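Protein synthesis inhibitor I (Hordeum vulgare, PDB 4FBH) is a single-chain ribosome-inactivating protein of barley, modelled here with adenosine monophosphate bound in its pocket. Local coordinates at residues 215-220 with 255-260; 124-129 with 205-210; 18-23 with 133-138. One frame throughout, in Å; residues are numbered along the deposited sequence.

In the fold
The three contacts lie in different parts of a single chain. Contacts 1 and 2 are neighbours, their centres about 18 Å apart and nearest atoms about 4 Å apart, and helix 204-210 of contact 2 is followed in the chain by helix 213-222 of contact 1. Both come close to the bound adenosine monophosphate: the side chain of Leu258 is about 5 Å from it and that of Val210 about 6 Å, and Trp213 of the pocket begins the helix of contact 1. Contact 3 is about 28 Å from contact 1, centre to centre, across the middle of the chain. Residues 124-129 and 133-138 adjoin in sequence, linking contacts 2 and 3, whose centres are about 21 Å apart.

Contact 1: residues 215-220 with 255-260; sequences DLSAAL and GILLFV
The hydroxyl of Ser217 reaches from one face of a helix to an extended chain and accepts a hydrogen bond from the backbone N of Leu258. OG lies beside its own backbone N, chi1 -65°, which carries it across to the other chain. The bond is 3.2 Å from Leu258 N to Ser217 OG and bent, with an N-H...O angle of 146°. OG is also hydrogen-bonded to the backbone O of Trp213, one turn earlier in the helix, so the buried hydroxyl ties the extended chain to the helix backbone. Leu257 turns its side chain along the same helical face: CB and CG pass the serine, and the CD2 branch goes on to Leu220, reaching its CB at 4.0 Å. On the way CD2 comes 3.6 Å from the backbone O of Ser217. At the other end of the contact Val260 straddles a single methyl. Its CG1 lies 3.8 Å from Ala218 CB, while CG2 is only slightly farther, at 4.0 Å from the same CB. The contact thus ties helix 213-222, which starts at the pocket residue Trp213, to loop residues 255-260, whose Leu258 side chain lies near the bound adenosine monophosphate. Trp213 also gives its NE1 to Ile256 O and touches the side chain of Leu258. Behind the contact, Leu216 and Leu220 pack on helix 247-253, whereas Phe259 turns from helix 213-222 to meet helix 268-277.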
ATOM      1  N   ASP A 215       7.122  12.023  -4.497  1.00 19.76           N
ATOM      2  CA  ASP A 215       7.101  13.345  -5.129  1.00 21.73           C
ATOM      3  C   ASP A 215       5.825  14.129  -4.868  1.00 20.00           C
ATOM      4  O   ASP A 215       5.876  15.315  -4.585  1.00 24.64           O
ATOM      5  CB  ASP A 215       7.327  13.232  -6.648  1.00 18.23           C
ATOM      6  CG  ASP A 215       8.719  12.751  -6.989  1.00 23.89           C
ATOM      7  OD1 ASP A 215       9.639  13.003  -6.187  1.00 22.47           O
ATOM      8  OD2 ASP A 215       8.893  12.113  -8.045  1.00 27.50           O
ATOM      9  N   LEU A 216       4.680  13.466  -5.000  1.00 23.44           N
ATOM     10  CA  LEU A 216       3.382  14.116  -4.846  1.00 20.62           C
ATOM     11  C   LEU A 216       3.146  14.436  -3.365  1.00 25.24           C
ATOM     12  O   LEU A 216       2.582  15.475  -3.020  1.00 27.14           O
ATOM     13  CB  LEU A 216       2.276  13.207  -5.399  1.00 21.08           C
ATOM     14  CG  LEU A 216       0.838  13.721  -5.460  1.00 29.42           C
ATOM     15  CD1 LEU A 216       0.798  15.079  -6.146  1.00 29.28           C
ATOM     16  CD2 LEU A 216      -0.078  12.718  -6.178  1.00 26.87           C
ATOM     17  N   SER A 217       3.592  13.542  -2.488  1.00 21.94           N
ATOM     18  CA  SER A 217       3.519  13.788  -1.054  1.00 19.96           C
ATOM     19  C   SER A 217       4.382  14.981  -0.675  1.00 24.90           C
ATOM     20  O   SER A 217       3.897  15.929  -0.068  1.00 24.97           O
ATOM     21  CB  SER A 217       3.974  12.557  -0.280  1.00 16.93           C
ATOM     22  OG  SER A 217       3.094  11.487  -0.509  1.00 17.92           O
ATOM     23  N   ALA A 218       5.660  14.927  -1.048  1.00 23.09           N
ATOM     24  CA  ALA A 218       6.604  16.014  -0.776  1.00 25.29           C
ATOM     25  C   ALA A 218       6.138  17.362  -1.311  1.00 24.59           C
ATOM     26  O   ALA A 218       6.396  18.386  -0.691  1.00 27.85           O
ATOM     27  CB  ALA A 218       8.004  15.675  -1.332  1.00 23.61           C
ATOM     28  N   ALA A 219       5.454  17.356  -2.455  1.00 25.89           N
ATOM     29  CA  ALA A 219       4.958  18.592  -3.071  1.00 28.87           C
ATOM     30  C   ALA A 219       3.785  19.264  -2.318  1.00 32.47           C
ATOM     31  O   ALA A 219       3.617  20.490  -2.368  1.00 31.81           O
ATOM     32  CB  ALA A 219       4.581  18.345  -4.532  1.00 24.20           C
ATOM     33  N   LEU A 220       2.962  18.458  -1.652  1.00 29.15           N
ATOM     34  CA  LEU A 220       1.917  18.991  -0.801  1.00 25.06           C
ATOM     35  C   LEU A 220       2.549  19.540   0.469  1.00 29.28           C
ATOM     36  O   LEU A 220       2.201  20.624   0.924  1.00 30.83           O
ATOM     37  CB  LEU A 220       0.898  17.906  -0.444  1.00 30.09           C
ATOM     38  CG  LEU A 220      -0.525  18.089  -0.975  1.00 29.66           C
ATOM     39  CD1 LEU A 220      -1.516  17.254  -0.177  1.00 26.72           C
ATOM     40  CD2 LEU A 220      -0.921  19.549  -0.972  1.00 29.73           C
ATOM     41  N   GLY A 255      -4.566   9.883  -0.760  1.00 21.39           N
ATOM     42  CA  GLY A 255      -5.327   9.291   0.325  1.00 21.21           C
ATOM     43  C   GLY A 255      -4.571   9.437   1.633  1.00 21.32           C
ATOM     44  O   GLY A 255      -5.148   9.772   2.660  1.00 22.09           O
ATOM     45  N   ILE A 256      -3.269   9.172   1.591  1.00 20.44           N
ATOM     46  CA  ILE A 256      -2.402   9.381   2.743  1.00 21.56           C
ATOM     47  C   ILE A 256      -1.005   9.645   2.232  1.00 20.69           C
ATOM     48  O   ILE A 256      -0.562   9.011   1.279  1.00 17.81           O
ATOM     49  CB  ILE A 256      -2.431   8.188   3.745  1.00 20.29           C
ATOM     50  CG1 ILE A 256      -1.640   8.516   5.015  1.00 20.86           C
ATOM     51  CG2 ILE A 256      -1.910   6.899   3.106  1.00 18.79           C
ATOM     52  CD1 ILE A 256      -1.972   7.595   6.208  1.00 16.00           C
ATOM     53  N   LEU A 257      -0.334  10.609   2.846  1.00 16.63           N
ATOM     54  CA  LEU A 257       0.960  11.048   2.387  1.00 19.84           C
ATOM     55  C   LEU A 257       2.049  10.234   3.049  1.00 19.65           C
ATOM     56  O   LEU A 257       1.954   9.885   4.212  1.00 21.52           O
ATOM     57  CB  LEU A 257       1.188  12.532   2.710  1.00 21.82           C
ATOM     58  CG  LEU A 257       0.539  13.638   1.877  1.00 23.80           C
ATOM     59  CD1 LEU A 257      -0.978  13.714   2.089  1.00 20.87           C
ATOM     60  CD2 LEU A 257       1.224  14.972   2.198  1.00 20.46           C
ATOM     61  N   LEU A 258       3.092   9.934   2.293  1.00 20.74           N
ATOM     62  CA  LEU A 258       4.330   9.478   2.886  1.00 18.49           C
ATOM     63  C   LEU A 258       4.957  10.669   3.592  1.00 18.13           C
ATOM     64  O   LEU A 258       4.914  11.788   3.082  1.00 18.51           O
ATOM     65  CB  LEU A 258       5.270   8.987   1.789  1.00 18.40           C
ATOM     66  CG  LEU A 258       6.633   8.447   2.214  1.00 18.35           C
ATOM     67  CD1 LEU A 258       6.456   7.102   2.895  1.00 14.38           C
ATOM     68  CD2 LEU A 258       7.520   8.344   0.979  1.00 16.09           C
ATOM     69  N   PHE A 259       5.525  10.449   4.770  1.00 20.11           N
ATOM     70  CA  PHE A 259       6.291  11.512   5.398  1.00 20.28           C
ATOM     71  C   PHE A 259       7.570  11.793   4.612  1.00 17.44           C
ATOM     72  O   PHE A 259       8.354  10.885   4.348  1.00 17.10           O
ATOM     73  CB  PHE A 259       6.680  11.184   6.840  1.00 19.25           C
ATOM     74  CG  PHE A 259       7.495  12.276   7.483  1.00 27.52           C
ATOM     75  CD1 PHE A 259       6.865  13.352   8.094  1.00 22.60           C
ATOM     76  CD2 PHE A 259       8.892  12.256   7.426  1.00 22.21           C
ATOM     77  CE1 PHE A 259       7.604  14.371   8.656  1.00 27.53           C
ATOM     78  CE2 PHE A 259       9.635  13.277   7.987  1.00 24.48           C
ATOM     79  CZ  PHE A 259       8.990  14.334   8.606  1.00 25.74           C
ATOM     80  N   VAL A 260       7.792  13.058   4.287  1.00 20.63           N
ATOM     81  CA  VAL A 260       9.036  13.490   3.645  1.00 25.07           C
ATOM     82  C   VAL A 260       9.595  14.710   4.368  1.00 24.53           C
ATOM     83  O   VAL A 260       8.872  15.675   4.645  1.00 20.22           O
ATOM     84  CB  VAL A 260       8.828  13.851   2.151  1.00 23.91           C
ATOM     85  CG1 VAL A 260      10.162  14.252   1.491  1.00 21.08           C
ATOM     86  CG2 VAL A 260       8.164  12.701   1.406  1.00 19.98           C
TER

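Contact 2: residues 124-129 with 205-210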
ATOM      1  N   ASP A 124       8.796  -4.407 -16.834  1.00 46.51           N
ATOM      2  CA  ASP A 124       8.769  -3.005 -17.220  1.00 48.67           C
ATOM      3  C   ASP A 124       7.545  -2.355 -16.587  1.00 50.83           C
ATOM      4  O   ASP A 124       6.434  -2.877 -16.696  1.00 49.87           O
ATOM      5  CB  ASP A 124       8.719  -2.898 -18.746  1.00 50.18           C
ATOM      6  CG  ASP A 124       8.208  -1.552 -19.235  1.00 56.37           C
ATOM      7  OD1 ASP A 124       8.503  -0.517 -18.600  1.00 59.83           O
ATOM      8  OD2 ASP A 124       7.517  -1.533 -20.278  1.00 62.77           O
ATOM      9  N   THR A 125       7.750  -1.216 -15.932  1.00 45.86           N
ATOM     10  CA  THR A 125       6.671  -0.535 -15.219  1.00 50.63           C
ATOM     11  C   THR A 125       5.539  -0.037 -16.137  1.00 51.56           C
ATOM     12  O   THR A 125       4.418   0.198 -15.680  1.00 45.50           O
ATOM     13  CB  THR A 125       7.227   0.622 -14.372  1.00 49.90           C
ATOM     14  OG1 THR A 125       8.350   0.150 -13.621  1.00 48.67           O
ATOM     15  CG2 THR A 125       6.176   1.145 -13.401  1.00 45.70           C
ATOM     16  N   ASP A 126       5.820   0.106 -17.429  1.00 46.82           N
ATOM     17  CA  ASP A 126       4.804   0.569 -18.378  1.00 50.57           C
ATOM     18  C   ASP A 126       3.673  -0.437 -18.546  1.00 49.30           C
ATOM     19  O   ASP A 126       2.603  -0.099 -19.045  1.00 49.31           O
ATOM     20  CB  ASP A 126       5.421   0.879 -19.744  1.00 56.93           C
ATOM     21  CG  ASP A 126       6.077   2.249 -19.796  1.00 66.65           C
ATOM     22  OD1 ASP A 126       6.378   2.820 -18.720  1.00 61.72           O
ATOM     23  OD2 ASP A 126       6.296   2.754 -20.920  1.00 69.94           O
ATOM     24  N   LYS A 127       3.920  -1.672 -18.119  1.00 43.32           N
ATOM     25  CA  LYS A 127       2.958  -2.756 -18.265  1.00 47.08           C
ATOM     26  C   LYS A 127       1.796  -2.614 -17.278  1.00 45.63           C
ATOM     27  O   LYS A 127       0.814  -3.353 -17.346  1.00 42.25           O
ATOM     28  CB  LYS A 127       3.669  -4.098 -18.063  1.00 51.96           C
ATOM     29  CG  LYS A 127       2.841  -5.326 -18.416  1.00 55.18           C
ATOM     30  CD  LYS A 127       3.594  -6.612 -18.116  1.00 59.91           C
ATOM     31  CE  LYS A 127       2.720  -7.833 -18.375  1.00 66.36           C
ATOM     32  NZ  LYS A 127       2.254  -7.883 -19.785  1.00 53.63           N
ATOM     33  N   LEU A 128       1.916  -1.641 -16.377  1.00 42.80           N
ATOM     34  CA  LEU A 128       0.977  -1.451 -15.279  1.00 40.29           C
ATOM     35  C   LEU A 128      -0.427  -1.093 -15.775  1.00 38.65           C
ATOM     36  O   LEU A 128      -1.425  -1.455 -15.154  1.00 29.11           O
ATOM     37  CB  LEU A 128       1.510  -0.366 -14.341  1.00 37.27           C
ATOM     38  CG  LEU A 128       1.162  -0.365 -12.853  1.00 36.19           C
ATOM     39  CD1 LEU A 128       1.461  -1.695 -12.206  1.00 32.87           C
ATOM     40  CD2 LEU A 128       1.947   0.735 -12.162  1.00 38.34           C
ATOM     41  N   THR A 129      -0.492  -0.398 -16.907  1.00 39.91           N
ATOM     42  CA  THR A 129      -1.763   0.007 -17.495  1.00 38.20           C
ATOM     43  C   THR A 129      -2.398  -1.108 -18.323  1.00 41.51           C
ATOM     44  O   THR A 129      -3.375  -0.880 -19.024  1.00 39.92           O
ATOM     45  CB  THR A 129      -1.601   1.248 -18.382  1.00 39.56           C
ATOM     46  OG1 THR A 129      -0.499   1.054 -19.272  1.00 40.36           O
ATOM     47  CG2 THR A 129      -1.335   2.473 -17.539  1.00 39.70           C
ATOM     48  N   GLU A 205      -2.304   8.533 -16.152  1.00 28.42           N
ATOM     49  CA  GLU A 205      -2.234   9.466 -15.040  1.00 33.48           C
ATOM     50  C   GLU A 205      -2.142   8.739 -13.699  1.00 26.82           C
ATOM     51  O   GLU A 205      -1.354   9.114 -12.847  1.00 29.85           O
ATOM     52  CB  GLU A 205      -3.429  10.417 -15.066  1.00 36.62           C
ATOM     53  CG  GLU A 205      -3.485  11.263 -16.333  1.00 42.25           C
ATOM     54  CD  GLU A 205      -4.445  12.428 -16.215  1.00 54.34           C
ATOM     55  OE1 GLU A 205      -5.428  12.317 -15.449  1.00 57.92           O
ATOM     56  OE2 GLU A 205      -4.208  13.458 -16.883  1.00 46.19           O
ATOM     57  N   MET A 206      -2.950   7.702 -13.515  1.00 27.84           N
ATOM     58  CA  MET A 206      -2.894   6.911 -12.289  1.00 26.79           C
ATOM     59  C   MET A 206      -1.559   6.175 -12.187  1.00 28.18           C
ATOM     60  O   MET A 206      -1.014   5.995 -11.088  1.00 26.03           O
ATOM     61  CB  MET A 206      -4.074   5.931 -12.212  1.00 25.02           C
ATOM     62  CG  MET A 206      -5.313   6.529 -11.564  1.00 32.18           C
ATOM     63  SD  MET A 206      -6.775   5.484 -11.678  1.00 41.96           S
ATOM     64  CE  MET A 206      -7.098   5.562 -13.438  1.00 32.18           C
ATOM     65  N   LYS A 207      -1.032   5.758 -13.335  1.00 24.71           N
ATOM     66  CA  LYS A 207       0.258   5.079 -13.368  1.00 30.77           C
ATOM     67  C   LYS A 207       1.363   6.036 -12.932  1.00 27.67           C
ATOM     68  O   LYS A 207       2.279   5.653 -12.198  1.00 26.63           O
ATOM     69  CB  LYS A 207       0.559   4.505 -14.766  1.00 26.58           C
ATOM     70  CG  LYS A 207       1.902   3.779 -14.873  1.00 29.53           C
ATOM     71  CD  LYS A 207       2.277   3.594 -16.323  1.00 36.79           C
ATOM     72  CE  LYS A 207       2.142   4.908 -17.078  1.00 38.65           C
ATOM     73  NZ  LYS A 207       2.412   4.751 -18.539  1.00 48.43           N
ATOM     74  N   ALA A 208       1.274   7.283 -13.379  1.00 27.18           N
ATOM     75  CA  ALA A 208       2.274   8.270 -13.000  1.00 28.17           C
ATOM     76  C   ALA A 208       2.158   8.634 -11.521  1.00 25.46           C
ATOM     77  O   ALA A 208       3.169   8.896 -10.871  1.00 26.30           O
ATOM     78  CB  ALA A 208       2.177   9.506 -13.876  1.00 27.26           C
ATOM     79  N   GLN A 209       0.934   8.649 -10.991  1.00 21.82           N
ATOM     80  CA  GLN A 209       0.720   8.948  -9.559  1.00 24.99           C
ATOM     81  C   GLN A 209       1.310   7.848  -8.691  1.00 20.29           C
ATOM     82  O   GLN A 209       2.011   8.116  -7.721  1.00 20.40           O
ATOM     83  CB  GLN A 209      -0.776   9.116  -9.236  1.00 24.54           C
ATOM     84  CG  GLN A 209      -1.414  10.400  -9.766  1.00 23.57           C
ATOM     85  CD  GLN A 209      -2.912  10.263  -9.991  1.00 26.57           C
ATOM     86  OE1 GLN A 209      -3.536   9.293  -9.557  1.00 26.78           O
ATOM     87  NE2 GLN A 209      -3.497  11.240 -10.672  1.00 22.69           N
ATOM     88  N   VAL A 210       1.036   6.605  -9.075  1.00 22.00           N
ATOM     89  CA  VAL A 210       1.483   5.433  -8.337  1.00 19.34           C
ATOM     90  C   VAL A 210       3.004   5.335  -8.342  1.00 24.13           C
ATOM     91  O   VAL A 210       3.599   4.880  -7.375  1.00 22.04           O
ATOM     92  CB  VAL A 210       0.824   4.138  -8.912  1.00 24.21           C
ATOM     93  CG1 VAL A 210       1.598   2.892  -8.541  1.00 22.67           C
ATOM     94  CG2 VAL A 210      -0.661   4.026  -8.460  1.00 19.59           C
TER
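Lys207 makes this contact with the carbon part of its side chain, and no hydrogen bond crosses between 124-129 and 205-210. Its CG lies 4.1 Å from Leu128 CD2, and its CB 3.9 Å from Thr129 CG2, both side chains lying slantwise to the lysine. Lys207 CD is 4.1 Å from the backbone O of Thr125; beyond it the chain bends, chi3 49°, and CE and NZ swing round toward Asp126. Lys207 NZ stops 4.4 Å from Asp126 OD1, beyond a salt bridge, and is hydrogen-bonded instead to Asn204 of its own helix; the nearby carboxylate would still be expected to favour the positive charge. Facing it is the start of a 3-10 segment, 125-129, entered through an Asx turn: Asp126 N donates to Asp124 OD1 over 3.0 Å, nearly straight at 174° but from above the carboxylate plane. Leu128 points inward from that segment, and its CD2 branch also meets Val210 CG1, 4.2 Å away. Tyr118 of helix 118-122 touches both Leu128 and Val210. Val182 of helix 180-189 also meets Val210, and Thr129 rests on Ile202 in the loop ahead of helix 204-210.

Contact 3: residues 18-23 with 133-138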
ATOM      1  N   PHE A  18     -11.196  -7.754   4.715  1.00 21.18           N
ATOM      2  CA  PHE A  18     -12.111  -7.502   3.618  1.00 20.98           C
ATOM      3  C   PHE A  18     -12.582  -8.806   2.981  1.00 26.66           C
ATOM      4  O   PHE A  18     -11.796  -9.704   2.717  1.00 26.94           O
ATOM      5  CB  PHE A  18     -11.480  -6.597   2.573  1.00 20.70           C
ATOM      6  CG  PHE A  18     -12.408  -6.223   1.445  1.00 24.94           C
ATOM      7  CD1 PHE A  18     -13.596  -5.541   1.697  1.00 26.58           C
ATOM      8  CD2 PHE A  18     -12.092  -6.540   0.133  1.00 24.75           C
ATOM      9  CE1 PHE A  18     -14.450  -5.190   0.656  1.00 21.90           C
ATOM     10  CE2 PHE A  18     -12.942  -6.190  -0.910  1.00 24.20           C
ATOM     11  CZ  PHE A  18     -14.121  -5.517  -0.645  1.00 22.20           C
ATOM     12  N   ASN A  19     -13.883  -8.913   2.753  1.00 29.77           N
ATOM     13  CA  ASN A  19     -14.412 -10.033   2.002  1.00 25.72           C
ATOM     14  C   ASN A  19     -14.521  -9.643   0.537  1.00 25.90           C
ATOM     15  O   ASN A  19     -15.116  -8.618   0.200  1.00 22.58           O
ATOM     16  CB  ASN A  19     -15.778 -10.462   2.543  1.00 33.75           C
ATOM     17  CG  ASN A  19     -16.260 -11.757   1.921  1.00 37.42           C
ATOM     18  OD1 ASN A  19     -16.525 -11.821   0.723  1.00 36.68           O
ATOM     19  ND2 ASN A  19     -16.354 -12.804   2.729  1.00 46.66           N
ATOM     20  N   VAL A  20     -13.940 -10.473  -0.321  1.00 26.76           N
ATOM     21  CA  VAL A  20     -13.873 -10.237  -1.762  1.00 27.49           C
ATOM     22  C   VAL A  20     -15.252 -10.035  -2.412  1.00 32.53           C
ATOM     23  O   VAL A  20     -15.386  -9.329  -3.415  1.00 31.76           O
ATOM     24  CB  VAL A  20     -13.098 -11.410  -2.434  1.00 30.81           C
ATOM     25  CG1 VAL A  20     -13.402 -11.521  -3.909  1.00 32.79           C
ATOM     26  CG2 VAL A  20     -11.605 -11.254  -2.192  1.00 30.73           C
ATOM     27  N   GLN A  21     -16.283 -10.624  -1.811  1.00 30.36           N
ATOM     28  CA  GLN A  21     -17.635 -10.591  -2.378  1.00 31.95           C
ATOM     29  C   GLN A  21     -18.472  -9.401  -1.901  1.00 33.24           C
ATOM     30  O   GLN A  21     -19.609  -9.217  -2.345  1.00 30.98           O
ATOM     31  CB  GLN A  21     -18.368 -11.903  -2.071  1.00 31.41           C
ATOM     32  CG  GLN A  21     -17.731 -13.131  -2.718  1.00 36.79           C
ATOM     33  CD  GLN A  21     -17.668 -13.013  -4.230  1.00 45.32           C
ATOM     34  OE1 GLN A  21     -18.626 -12.567  -4.870  1.00 48.04           O
ATOM     35  NE2 GLN A  21     -16.533 -13.401  -4.812  1.00 47.84           N
ATOM     36  N   ALA A  22     -17.904  -8.602  -1.000  1.00 29.69           N
ATOM     37  CA  ALA A  22     -18.596  -7.450  -0.432  1.00 25.03           C
ATOM     38  C   ALA A  22     -18.780  -6.317  -1.435  1.00 24.53           C
ATOM     39  O   ALA A  22     -18.195  -6.319  -2.518  1.00 25.24           O
ATOM     40  CB  ALA A  22     -17.867  -6.948   0.798  1.00 26.40           C
ATOM     41  N   SER A  23     -19.597  -5.342  -1.050  1.00 28.57           N
ATOM     42  CA  SER A  23     -19.921  -4.212  -1.911  1.00 26.33           C
ATOM     43  C   SER A  23     -18.846  -3.126  -1.974  1.00 25.70           C
ATOM     44  O   SER A  23     -17.927  -3.079  -1.149  1.00 23.25           O
ATOM     45  CB  SER A  23     -21.199  -3.560  -1.411  1.00 23.82           C
ATOM     46  OG  SER A  23     -20.969  -3.016  -0.127  1.00 31.76           O
ATOM     47  N   LEU A 133      -8.051  -5.039 -13.372  1.00 28.44           N
ATOM     48  CA  LEU A 133      -8.555  -5.016 -12.004  1.00 25.81           C
ATOM     49  C   LEU A 133     -10.067  -5.231 -11.997  1.00 29.22           C
ATOM     50  O   LEU A 133     -10.760  -4.828 -12.928  1.00 31.64           O
ATOM     51  CB  LEU A 133      -8.177  -3.694 -11.330  1.00 27.70           C
ATOM     52  CG  LEU A 133      -6.691  -3.313 -11.492  1.00 28.87           C
ATOM     53  CD1 LEU A 133      -6.410  -1.915 -10.951  1.00 32.09           C
ATOM     54  CD2 LEU A 133      -5.784  -4.338 -10.823  1.00 22.47           C
ATOM     55  N   GLY A 134     -10.568  -5.882 -10.951  1.00 30.14           N
ATOM     56  CA  GLY A 134     -11.980  -6.202 -10.841  1.00 26.92           C
ATOM     57  C   GLY A 134     -12.203  -7.230  -9.749  1.00 29.16           C
ATOM     58  O   GLY A 134     -11.255  -7.652  -9.104  1.00 26.59           O
ATOM     59  N   ARG A 135     -13.449  -7.635  -9.535  1.00 26.20           N
ATOM     60  CA  ARG A 135     -13.747  -8.563  -8.452  1.00 28.29           C
ATOM     61  C   ARG A 135     -13.156  -9.935  -8.735  1.00 26.62           C
ATOM     62  O   ARG A 135     -12.634 -10.599  -7.839  1.00 28.88           O
ATOM     63  CB  ARG A 135     -15.262  -8.675  -8.199  1.00 28.63           C
ATOM     64  CG  ARG A 135     -15.598  -9.497  -6.957  1.00 28.78           C
ATOM     65  CD  ARG A 135     -17.106  -9.594  -6.699  1.00 34.05           C
ATOM     66  NE  ARG A 135     -17.772  -8.292  -6.696  1.00 29.93           N
ATOM     67  CZ  ARG A 135     -17.888  -7.510  -5.630  1.00 26.77           C
ATOM     68  NH1 ARG A 135     -17.381  -7.889  -4.468  1.00 30.39           N
ATOM     69  NH2 ARG A 135     -18.520  -6.351  -5.726  1.00 31.14           N
ATOM     70  N   GLN A 136     -13.236 -10.361  -9.987  1.00 32.43           N
ATOM     71  CA  GLN A 136     -12.719 -11.670 -10.361  1.00 33.62           C
ATOM     72  C   GLN A 136     -11.195 -11.752 -10.167  1.00 22.95           C
ATOM     73  O   GLN A 136     -10.678 -12.692  -9.574  1.00 24.15           O
ATOM     74  CB  GLN A 136     -13.112 -11.991 -11.803  1.00 34.75           C
ATOM     75  CG  GLN A 136     -12.936 -13.454 -12.159  1.00 41.20           C
ATOM     76  CD  GLN A 136     -13.604 -14.375 -11.152  1.00 44.60           C
ATOM     77  OE1 GLN A 136     -14.834 -14.424 -11.051  1.00 51.24           O
ATOM     78  NE2 GLN A 136     -12.793 -15.100 -10.391  1.00 43.53           N
ATOM     79  N   GLN A 137     -10.495 -10.748 -10.663  1.00 27.32           N
ATOM     80  CA  GLN A 137      -9.046 -10.653 -10.520  1.00 24.58           C
ATOM     81  C   GLN A 137      -8.624 -10.708  -9.046  1.00 27.76           C
ATOM     82  O   GLN A 137      -7.728 -11.469  -8.673  1.00 28.35           O
ATOM     83  CB  GLN A 137      -8.554  -9.377 -11.195  1.00 23.39           C
ATOM     84  CG  GLN A 137      -8.675  -9.413 -12.718  1.00 29.00           C
ATOM     85  CD  GLN A 137     -10.105  -9.244 -13.203  1.00 31.23           C
ATOM     86  OE1 GLN A 137     -10.986  -8.836 -12.446  1.00 35.85           O
ATOM     87  NE2 GLN A 137     -10.340  -9.554 -14.466  1.00 28.92           N
ATOM     88  N   LEU A 138      -9.310  -9.935  -8.206  1.00 25.89           N
ATOM     89  CA  LEU A 138      -9.083  -9.957  -6.770  1.00 23.15           C
ATOM     90  C   LEU A 138      -9.262 -11.362  -6.189  1.00 24.42           C
ATOM     91  O   LEU A 138      -8.387 -11.870  -5.485  1.00 25.86           O
ATOM     92  CB  LEU A 138      -9.992  -8.940  -6.065  1.00 21.02           C
ATOM     93  CG  LEU A 138      -9.820  -8.794  -4.548  1.00 26.75           C
ATOM     94  CD1 LEU A 138      -8.389  -8.456  -4.165  1.00 20.41           C
ATOM     95  CD2 LEU A 138     -10.785  -7.737  -3.982  1.00 29.18           C
TER
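Val20 and Arg135 are the closest backbone positions of this contact, their CA atoms 6.9 Å apart, where a turn leaving a strand meets the first turn of a helix. Residues 18-19 end edge strand 15-19 of the mixed sheet; the chain then makes a type I beta turn from Asn19 to Ala22. An Asx turn overlaps it, Gln21 N donating to Asn19 OD1 in the plane of the amide carbonyl. Ser23 follows as the N-cap of the next helix. On the other side Gly134 is the N-cap of helix 135-146. Arg135 extends from this helix and bends at chi3, -51°, to bring its guanidinium edge to the turn. NH1 donates twice: to Val20 O at 2.7 Å, rather bent, and to Ala22 O at 2.6 Å, straighter at 159°. NH2 adds a weak bond to Ala22 O. Gln21 crosses the arginine obliquely, its OE1 3.8 Å from Arg135 CD and its amide plane 45° from the guanidinium. Beneath this polar layer the contact is apolar: Val20 CG2 lies 3.8 Å from Leu138 CG, the two side chains running past each other in opposite directions. Leu138 CD2 also meets the edge of the Phe18 ring, 4.1 Å from CE2. That ring packs further against Tyr27 and Phe30 of helix 24-38, while Leu138, one helical turn after Arg135, continues onto Leu169 and Met172 of helix 156-178 and so joins the end of edge strand 15-19 to that helix. The chemistry implies that the charged arginine is met here by neutral backbone carbonyls: one guanidinium nitrogen bridges two of them across the beta turn, which should hold the group in place.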